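Long-range contact in hypothetical nigD-like protein (Bacteroides caccae, PDB 3QWN), which is of uncertain function but is probably a NigD-like immunity protein, an antitoxin that protects the producing cell from a toxin: residues 119-124 / 156-161. Sequence-based numbering, arbitrary orientation.
Sequences KVNGGK and EYYNRR
Val120 and Tyr158 pair where strands 111-120 and 158-167 of the C-terminal beta-sandwich domain end and begin, and with Tyr157 and Tyr158 both facing Val120 the site is a classic beta bulge. Val120 N donates to Tyr158 O at 2.8 Å, while Val120 O takes two amides: Tyr158 N through a nearly linear N-H...O bond, and Tyr157 N at 3.0 Å, bent (141°) and from above the carbonyl plane. Tyr157 is the extra residue, and its CB lies over one face of the Tyr158 ring. Asn121, its CG anti to the backbone N (chi1 179°), runs alongside both tyrosines; CG comes 3.6 Å from Tyr157 CD2, the amide inclined 43° to that ring. Asn121 OD1 accepts from a water 2.6 Å away that also bonds Tyr158 OH at the ring's edge, and Asn121 ND2 hydrogen-bonds Glu155 OE1. On the side of the sheet that carries Val120, Arg160 bends at chi2 and chi3 to lay one guanidinium face against Val120 CG1, 3.9 Å from CZ. On the side with Lys119 and Asn159, the lysine bends at chi2, carrying CE to 3.3 Å from Asn159 OD1, which already accepts from Asn117 ND2. Two amides on one carbonyl are consistent with a backbone-held bulge; around buried Val120, mostly exposed side chains meet mainly through carbon, and water joins Asn121 to Tyr158.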
loop_
_atom_site.group_PDB
_atom_site.type_symbol
_atom_site.label_atom_id
_atom_site.label_comp_id
_atom_site.label_asym_id
_atom_site.label_seq_id
_atom_site.Cartn_x
_atom_site.Cartn_y
_atom_site.Cartn_z
ATOM N N LYS A 119 -14.277 -4.895 7.975
ATOM C CA LYS A 119 -15.621 -4.727 8.485
ATOM C C LYS A 119 -15.454 -3.643 9.547
ATOM O O LYS A 119 -14.687 -3.809 10.501
ATOM C CB LYS A 119 -16.253 -6.054 8.981
ATOM C CG LYS A 119 -16.872 -6.908 7.862
ATOM C CD LYS A 119 -18.390 -6.695 7.716
ATOM C CE LYS A 119 -19.108 -7.826 7.008
ATOM N NZ LYS A 119 -20.571 -7.554 6.899
ATOM N N VAL A 120 -16.049 -2.466 9.273
ATOM C CA VAL A 120 -15.940 -1.261 10.098
ATOM C C VAL A 120 -17.324 -0.767 10.561
ATOM O O VAL A 120 -18.359 -1.371 10.260
ATOM C CB VAL A 120 -15.206 -0.127 9.302
ATOM C CG1 VAL A 120 -13.841 -0.583 8.802
ATOM C CG2 VAL A 120 -16.073 0.399 8.143
ATOM N N ASN A 121 -17.318 0.328 11.323
ATOM C CA ASN A 121 -18.506 1.067 11.710
ATOM C C ASN A 121 -18.166 2.549 11.503
ATOM O O ASN A 121 -18.318 3.045 10.390
ATOM C CB ASN A 121 -18.972 0.731 13.109
ATOM C CG ASN A 121 -20.204 1.510 13.535
ATOM O OD1 ASN A 121 -20.923 2.128 12.725
ATOM N ND2 ASN A 121 -20.469 1.514 14.830
ATOM N N GLY A 122 -17.597 3.190 12.516
ATOM C CA GLY A 122 -17.199 4.592 12.448
ATOM C C GLY A 122 -16.667 5.151 13.748
ATOM O O GLY A 122 -16.838 4.558 14.821
ATOM N N GLY A 123 -16.032 6.311 13.624
ATOM C CA GLY A 123 -15.496 7.080 14.741
ATOM C C GLY A 123 -14.206 6.575 15.350
ATOM O O GLY A 123 -13.705 7.183 16.303
ATOM N N LYS A 124 -13.686 5.444 14.836
ATOM C CA LYS A 124 -12.449 4.808 15.299
ATOM C C LYS A 124 -11.487 4.687 14.148
ATOM O O LYS A 124 -11.892 4.329 13.029
ATOM C CB LYS A 124 -12.727 3.441 15.926
ATOM C CG LYS A 124 -13.094 3.576 17.390
ATOM C CD LYS A 124 -14.561 3.353 17.626
ATOM C CE LYS A 124 -14.881 3.375 19.092
ATOM N NZ LYS A 124 -16.260 2.891 19.336
ATOM N N GLU A 156 -17.671 -4.512 13.723
ATOM C CA GLU A 156 -17.515 -5.130 12.409
ATOM C C GLU A 156 -18.870 -5.176 11.715
ATOM O O GLU A 156 -19.497 -6.237 11.635
ATOM C CB GLU A 156 -16.895 -6.532 12.572
ATOM C CG GLU A 156 -15.498 -6.458 13.152
ATOM C CD GLU A 156 -14.791 -7.762 13.434
ATOM O OE1 GLU A 156 -15.478 -8.799 13.555
ATOM O OE2 GLU A 156 -13.549 -7.736 13.579
ATOM N N TYR A 157 -19.328 -4.002 11.224
ATOM C CA TYR A 157 -20.655 -3.870 10.632
ATOM C C TYR A 157 -20.680 -3.792 9.100
ATOM O O TYR A 157 -21.528 -4.437 8.478
ATOM C CB TYR A 157 -21.360 -2.609 11.176
ATOM C CG TYR A 157 -21.765 -2.593 12.630
ATOM C CD1 TYR A 157 -21.730 -3.755 13.408
ATOM C CD2 TYR A 157 -22.220 -1.423 13.229
ATOM C CE1 TYR A 157 -22.165 -3.751 14.740
ATOM C CE2 TYR A 157 -22.643 -1.403 14.564
ATOM C CZ TYR A 157 -22.607 -2.563 15.319
ATOM O OH TYR A 157 -23.033 -2.485 16.630
ATOM N N TYR A 158 -19.855 -2.919 8.508
ATOM C CA TYR A 158 -19.897 -2.621 7.058
ATOM C C TYR A 158 -18.578 -2.870 6.371
ATOM O O TYR A 158 -17.529 -2.564 6.920
ATOM C CB TYR A 158 -20.305 -1.136 6.809
ATOM C CG TYR A 158 -21.368 -0.614 7.750
ATOM C CD1 TYR A 158 -22.662 -1.133 7.736
ATOM C CD2 TYR A 158 -21.085 0.400 8.658
ATOM C CE1 TYR A 158 -23.639 -0.662 8.608
ATOM C CE2 TYR A 158 -22.054 0.868 9.544
ATOM C CZ TYR A 158 -23.333 0.346 9.505
ATOM O OH TYR A 158 -24.295 0.795 10.385
ATOM N N ASN A 159 -18.630 -3.382 5.158
ATOM C CA ASN A 159 -17.438 -3.659 4.376
ATOM C C ASN A 159 -16.856 -2.367 3.855
ATOM O O ASN A 159 -17.583 -1.469 3.427
ATOM C CB ASN A 159 -17.745 -4.622 3.213
ATOM C CG ASN A 159 -18.112 -6.017 3.670
ATOM O OD1 ASN A 159 -17.389 -6.675 4.431
ATOM N ND2 ASN A 159 -19.242 -6.505 3.206
ATOM N N ARG A 160 -15.553 -2.240 3.970
ATOM C CA ARG A 160 -14.794 -1.083 3.531
ATOM C C ARG A 160 -13.436 -1.557 3.098
ATOM O O ARG A 160 -12.831 -2.405 3.744
ATOM C CB ARG A 160 -14.672 -0.037 4.662
ATOM C CG ARG A 160 -14.314 1.397 4.207
ATOM C CD ARG A 160 -13.207 2.011 5.076
ATOM N NE ARG A 160 -13.720 2.682 6.278
ATOM C CZ ARG A 160 -13.004 2.959 7.373
ATOM N NH1 ARG A 160 -11.716 2.618 7.446
ATOM N NH2 ARG A 160 -13.575 3.566 8.412
ATOM N N ARG A 161 -12.960 -1.034 1.989
ATOM C CA ARG A 161 -11.629 -1.337 1.486
ATOM C C ARG A 161 -10.613 -0.417 2.078
ATOM O O ARG A 161 -10.912 0.753 2.365
ATOM C CB ARG A 161 -11.570 -1.205 -0.036
ATOM C CG ARG A 161 -12.206 -2.386 -0.749
ATOM C CD ARG A 161 -11.977 -2.321 -2.229
ATOM N NE ARG A 161 -12.475 -3.539 -2.865
ATOM C CZ ARG A 161 -12.206 -3.893 -4.111
ATOM N NH1 ARG A 161 -11.431 -3.128 -4.874
ATOM N NH2 ARG A 161 -12.686 -5.026 -4.601
HETATM O O HOH W 1 -23.417 2.733 12.166
HETATM O O HOH W 2 -10.318 4.507 9.972
#